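Local structure of lipid binding protein LpqN (Mycobacterium tuberculosis, 6E5F) at residues V75-P80 / A102-I107; D86-D91 / E222-T227. The protein supports cell envelope biogenesis as a lipid-binding lipoprotein that interacts with the periplasmic loop domains of the mycolate transporters MmpL3 and MmpL11. One frame throughout, in Å; residues are numbered along the deposited sequence. Where two conformers were deposited one is given.

Contact 1 (V75-P80 / A102-I107)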
loop_
_atom_site.group_PDB
_atom_site.type_symbol
_atom_site.label_atom_id
_atom_site.label_comp_id
_atom_site.label_asym_id
_atom_site.label_seq_id
_atom_site.Cartn_x
_atom_site.Cartn_y
_atom_site.Cartn_z
ATOM N N VAL A 75 -1.521 11.065 -7.589
ATOM C CA VAL A 75 -0.412 11.941 -7.230
ATOM C C VAL A 75 0.883 11.292 -7.689
ATOM O O VAL A 75 1.049 10.073 -7.577
ATOM C CB VAL A 75 -0.375 12.192 -5.709
ATOM C CG1 VAL A 75 0.745 13.149 -5.356
ATOM C CG2 VAL A 75 -1.717 12.711 -5.222
ATOM N N HIS A 76 1.801 12.106 -8.201
ATOM C CA HIS A 76 3.096 11.624 -8.655
ATOM C C HIS A 76 4.197 12.426 -7.983
ATOM O O HIS A 76 3.976 13.535 -7.488
ATOM C CB HIS A 76 3.189 11.689 -10.179
ATOM C CG HIS A 76 2.108 10.916 -10.866
ATOM N ND1 HIS A 76 2.096 9.540 -10.915
ATOM C CD2 HIS A 76 0.984 11.327 -11.496
ATOM C CE1 HIS A 76 1.022 9.135 -11.567
ATOM N NE2 HIS A 76 0.329 10.200 -11.930
ATOM N N HIS A 77 5.389 11.834 -7.936
ATOM C CA HIS A 77 6.530 12.497 -7.320
ATOM C C HIS A 77 6.729 13.876 -7.927
ATOM O O HIS A 77 6.715 14.035 -9.148
ATOM C CB HIS A 77 7.789 11.651 -7.518
ATOM C CG HIS A 77 7.865 10.468 -6.607
ATOM N ND1 HIS A 77 7.208 9.283 -6.867
ATOM C CD2 HIS A 77 8.513 10.288 -5.431
ATOM C CE1 HIS A 77 7.450 8.425 -5.893
ATOM N NE2 HIS A 77 8.237 9.010 -5.007
ATOM N N GLY A 78 6.886 14.874 -7.062
ATOM C CA GLY A 78 7.126 16.236 -7.493
ATOM C C GLY A 78 5.889 17.059 -7.769
ATOM O O GLY A 78 6.024 18.231 -8.154
ATOM N N ASP A 79 4.699 16.502 -7.588
ATOM C CA ASP A 79 3.482 17.261 -7.848
ATOM C C ASP A 79 3.380 18.416 -6.858
ATOM O O ASP A 79 3.548 18.203 -5.650
ATOM C CB ASP A 79 2.253 16.378 -7.695
ATOM C CG ASP A 79 1.975 15.532 -8.923
ATOM O OD1 ASP A 79 2.709 15.660 -9.925
ATOM O OD2 ASP A 79 1.007 14.745 -8.876
ATOM N N PRO A 80 3.091 19.633 -7.311
ATOM C CA PRO A 80 2.833 20.724 -6.366
ATOM C C PRO A 80 1.728 20.357 -5.384
ATOM O O PRO A 80 0.725 19.734 -5.745
ATOM C CB PRO A 80 2.417 21.883 -7.274
ATOM C CG PRO A 80 3.140 21.621 -8.550
ATOM C CD PRO A 80 3.158 20.122 -8.703
ATOM N N ALA A 102 3.339 0.510 -11.373
ATOM C CA ALA A 102 3.827 1.029 -10.092
ATOM C C ALA A 102 3.548 2.526 -10.079
ATOM O O ALA A 102 4.441 3.346 -10.319
ATOM C CB ALA A 102 5.321 0.751 -9.913
ATOM N N PRO A 103 2.298 2.921 -9.802
ATOM C CA PRO A 103 1.905 4.326 -10.009
ATOM C C PRO A 103 2.764 5.333 -9.266
ATOM O O PRO A 103 3.074 6.397 -9.824
ATOM C CB PRO A 103 0.441 4.343 -9.545
ATOM C CG PRO A 103 -0.028 2.946 -9.748
ATOM C CD PRO A 103 1.151 2.079 -9.427
ATOM N N TYR A 104 3.152 5.046 -8.028
ATOM C CA TYR A 104 4.035 5.910 -7.255
ATOM C C TYR A 104 5.409 5.279 -7.070
ATOM O O TYR A 104 6.081 5.512 -6.062
ATOM C CB TYR A 104 3.396 6.268 -5.916
ATOM C CG TYR A 104 3.941 7.504 -5.246
ATOM C CD1 TYR A 104 3.697 8.775 -5.767
ATOM C CD2 TYR A 104 4.676 7.413 -4.074
ATOM C CE1 TYR A 104 4.179 9.908 -5.139
ATOM C CE2 TYR A 104 5.160 8.544 -3.438
ATOM C CZ TYR A 104 4.913 9.789 -3.978
ATOM O OH TYR A 104 5.394 10.919 -3.350
ATOM N N GLY A 105 5.840 4.478 -8.041
ATOM C CA GLY A 105 7.074 3.741 -7.909
ATOM C C GLY A 105 6.910 2.513 -7.035
ATOM O O GLY A 105 5.810 2.114 -6.652
ATOM N N GLY A 106 8.048 1.904 -6.731
ATOM C CA GLY A 106 8.051 0.711 -5.912
ATOM C C GLY A 106 9.443 0.124 -5.844
ATOM O O GLY A 106 10.431 0.766 -6.204
ATOM N N ILE A 107 9.498 -1.115 -5.357
ATOM C CA ILE A 107 10.742 -1.863 -5.283
ATOM C C ILE A 107 10.461 -3.296 -5.705
ATOM O O ILE A 107 9.366 -3.824 -5.477
ATOM C CB ILE A 107 11.370 -1.817 -3.873
ATOM C CG1 ILE A 107 10.352 -2.256 -2.819
ATOM C CG2 ILE A 107 11.892 -0.421 -3.573
ATOM C CD1 ILE A 107 10.929 -2.382 -1.421
#
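The carbonyl oxygen of Pro103 faces the imidazole edge of His76 across two loops bordering LpqN's large curved antiparallel sheet, a fold of the Mog1p/PsbP clan. Pro103 occupies the second position of a type I turn from Ala102 to Gly105, where its ring-restricted phi fits; Gly105 N closes the turn on Ala102 O at 2.9 Å. The Pro103 oxygen lies in the plane of the His76 ring and takes a weak, bent hydrogen bond from ND1 (3.5 Å, 139°). Tyr104 carries most of the contact. The phenol ring swings away from the Tyr104 backbone N (chi1 -159°) to reach the 75-80 loop, where it forms an offset face-to-face stack with His77, centroids 3.8 Å apart and planes 16° from parallel. His77 CE1 is poised above the middle of the phenol ring, whereas Tyr104 CZ overlies the margin of the imidazole. A hydrogen bond from His77 ND1 to Glu98 helps fix the imidazole's rotation. Meanwhile the edge of the tyrosine ring abuts the backbone, with CD1 3.5 Å from Val75 O, and Leu125 of strand 120-130 also touches its side chain. Gly105 then takes a positive phi, readily accessible to glycine, as the chain runs into strand 106-109. Facing Tyr104, the type II turn from His76 to Asp79 has Gly78 at its third position, where phi is again positive. Asp79 N closes this turn on His76 O, and Asp79 OD2 in return accepts the backbone N-H of His76 at 2.8 Å, from above the carboxylate plane.

Contact 2 (D86-D91 / E222-T227)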
loop_
_atom_site.group_PDB
_atom_site.type_symbol
_atom_site.label_atom_id
_atom_site.label_comp_id
_atom_site.label_asym_id
_atom_site.label_seq_id
_atom_site.Cartn_x
_atom_site.Cartn_y
_atom_site.Cartn_z
ATOM N N ASP A 86 9.743 9.644 1.445
ATOM C CA ASP A 86 11.058 9.045 1.216
ATOM C C ASP A 86 10.981 7.580 1.641
ATOM O O ASP A 86 11.167 7.245 2.812
ATOM C CB ASP A 86 12.128 9.807 1.991
ATOM C CG ASP A 86 13.519 9.233 1.788
ATOM O OD1 ASP A 86 13.982 9.191 0.630
ATOM O OD2 ASP A 86 14.150 8.832 2.789
ATOM N N LEU A 87 10.696 6.706 0.674
ATOM C CA LEU A 87 10.721 5.266 0.906
ATOM C C LEU A 87 12.146 4.744 0.728
ATOM O O LEU A 87 12.837 5.138 -0.216
ATOM C CB LEU A 87 9.823 4.545 -0.098
ATOM C CG LEU A 87 8.341 4.253 0.177
ATOM C CD1 LEU A 87 7.955 4.344 1.649
ATOM C CD2 LEU A 87 7.450 5.145 -0.678
ATOM N N PRO A 88 12.609 3.851 1.595
ATOM C CA PRO A 88 13.940 3.270 1.412
ATOM C C PRO A 88 13.924 2.159 0.373
ATOM O O PRO A 88 12.892 1.553 0.079
ATOM C CB PRO A 88 14.260 2.702 2.798
ATOM C CG PRO A 88 12.925 2.287 3.319
ATOM C CD PRO A 88 11.950 3.325 2.807
ATOM N N VAL A 89 15.103 1.904 -0.184
ATOM C CA VAL A 89 15.314 0.763 -1.071
ATOM C C VAL A 89 16.142 -0.258 -0.301
ATOM O O VAL A 89 17.366 -0.100 -0.193
ATOM C CB VAL A 89 16.012 1.180 -2.375
ATOM C CG1 VAL A 89 16.242 -0.039 -3.260
ATOM C CG2 VAL A 89 15.192 2.224 -3.106
ATOM N N PRO A 90 15.533 -1.303 0.259
ATOM C CA PRO A 90 16.309 -2.270 1.040
ATOM C C PRO A 90 17.386 -2.934 0.195
ATOM O O PRO A 90 17.335 -2.946 -1.037
ATOM C CB PRO A 90 15.257 -3.291 1.497
ATOM C CG PRO A 90 13.952 -2.565 1.410
ATOM C CD PRO A 90 14.095 -1.624 0.253
ATOM N N ASP A 91 18.381 -3.487 0.883
ATOM C CA ASP A 91 19.453 -4.192 0.196
ATOM C C ASP A 91 18.888 -5.373 -0.581
ATOM O O ASP A 91 17.960 -6.049 -0.131
ATOM C CB ASP A 91 20.489 -4.678 1.208
ATOM C CG ASP A 91 21.267 -3.538 1.836
ATOM O OD1 ASP A 91 21.469 -2.511 1.154
ATOM O OD2 ASP A 91 21.676 -3.669 3.008
ATOM N N GLU A 222 10.938 1.421 9.419
ATOM C CA GLU A 222 11.875 2.124 10.285
ATOM C C GLU A 222 12.542 3.324 9.621
ATOM O O GLU A 222 13.001 4.223 10.335
ATOM C CB GLU A 222 12.943 1.153 10.814
ATOM C CG GLU A 222 14.157 0.984 9.917
ATOM C CD GLU A 222 15.154 -0.030 10.450
ATOM O OE1 GLU A 222 14.782 -0.831 11.334
ATOM O OE2 GLU A 222 16.314 -0.023 9.984
ATOM N N GLN A 223 12.604 3.373 8.288
ATOM C CA GLN A 223 13.365 4.408 7.596
ATOM C C GLN A 223 12.513 5.380 6.791
ATOM O O GLN A 223 13.043 6.400 6.332
ATOM C CB GLN A 223 14.414 3.777 6.666
ATOM C CG GLN A 223 15.402 2.867 7.378
ATOM C CD GLN A 223 16.518 2.374 6.476
ATOM O OE1 GLN A 223 16.700 2.868 5.364
ATOM N NE2 GLN A 223 17.271 1.388 6.953
ATOM N N THR A 224 11.224 5.114 6.606
ATOM C CA THR A 224 10.401 5.993 5.787
ATOM C C THR A 224 10.155 7.310 6.509
ATOM O O THR A 224 9.805 7.331 7.692
ATOM C CB THR A 224 9.063 5.329 5.462
ATOM O OG1 THR A 224 9.287 4.168 4.658
ATOM C CG2 THR A 224 8.162 6.289 4.700
ATOM N N THR A 225 10.334 8.413 5.789
ATOM C CA THR A 225 9.969 9.733 6.275
ATOM C C THR A 225 8.876 10.293 5.376
ATOM O O THR A 225 8.870 10.053 4.163
ATOM C CB THR A 225 11.173 10.679 6.271
ATOM O OG1 THR A 225 11.534 10.996 4.921
ATOM C CG2 THR A 225 12.362 10.045 6.978
ATOM N N ILE A 226 7.944 11.024 5.979
ATOM C CA ILE A 226 6.853 11.666 5.264
ATOM C C ILE A 226 6.791 13.100 5.754
ATOM O O ILE A 226 6.589 13.339 6.951
ATOM C CB ILE A 226 5.505 10.966 5.506
ATOM C CG1 ILE A 226 5.572 9.517 5.029
ATOM C CG2 ILE A 226 4.382 11.714 4.794
ATOM C CD1 ILE A 226 4.329 8.710 5.343
ATOM N N THR A 227 6.953 14.044 4.844
ATOM C CA THR A 227 6.926 15.465 5.185
ATOM C C THR A 227 5.835 16.139 4.367
ATOM O O THR A 227 5.968 16.237 3.132
ATOM C CB THR A 227 8.286 16.090 4.881
ATOM O OG1 THR A 227 9.320 15.287 5.465
ATOM C CG2 THR A 227 8.372 17.507 5.441
HETATM O O HOH W 1 14.122 6.334 3.606
#
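Backbone hydrogen bonds form the centre of this contact, joining Asp86 to Thr225 as an antiparallel hydrogen-bonded pair. Asp86 N donates to Thr225 O at 2.9 Å and 166°, while the return bond, Thr225 N to Asp86 O, is weak at 3.3 Å. The same Asp86 oxygen receives a CA-H...O contact from Thr224, also 3.3 Å long. This pairing belongs to a two-stranded antiparallel sheet, separate from the main one, made by strands 84-86 and 225-227; it ties the chain's C-terminal strand, just beyond helix 210-223, to the segment leading toward strand 93-96. A water lies within hydrogen-bonding distance of both Asp86 OD2 (2.6 Å) and Gln223 O (2.9 Å), so it probably links the carboxylate to the last turn of the helix.

The side chains touch chiefly where a carbon of one segment meets a side-chain oxygen of the other. Asp86 and Thr225 point the same way from the little sheet, with Asp86 CB 3.2 Å from Thr225 OG1. Thr224, the first residue to leave the helix, keeps its hydroxyl beside the backbone N (chi1 -64°), where it hydrogen-bonds to Ile220 O one turn back; OG1 also lies 3.3 Å from Leu87 CD1 and against Pro88 CD, while the CG2 methyl flanks the same leucine carbon. Pro88, with no N-H to satisfy, suits its place beside the helix end: its ring packs on Val219 and on the aliphatic part of Gln223, whose OE1 comes within 3.5 Å of Pro88 CB.

In the fold
Contact 1 is partly buried, with Tyr104 and Val75 in the interior, whereas contact 2 lies at the surface around a buried Thr224. Both draw on the chain that follows strand 70-74, but contact 1 joins loops bordering the main sheet, whereas contact 2 joins that chain to the helix end and the C-terminal strand. Aromatic stacking dominates the first; backbone pairing, a water and proline packing mark the second. Their segments alternate along the sequence and meet directly where Ile107 CD1 packs on Pro90 CD. Contact 2 is nearer the ligand: the side chain of Leu87 is about 8 Å from the bound trehalose glycolipid, that of Tyr104 about 13 Å.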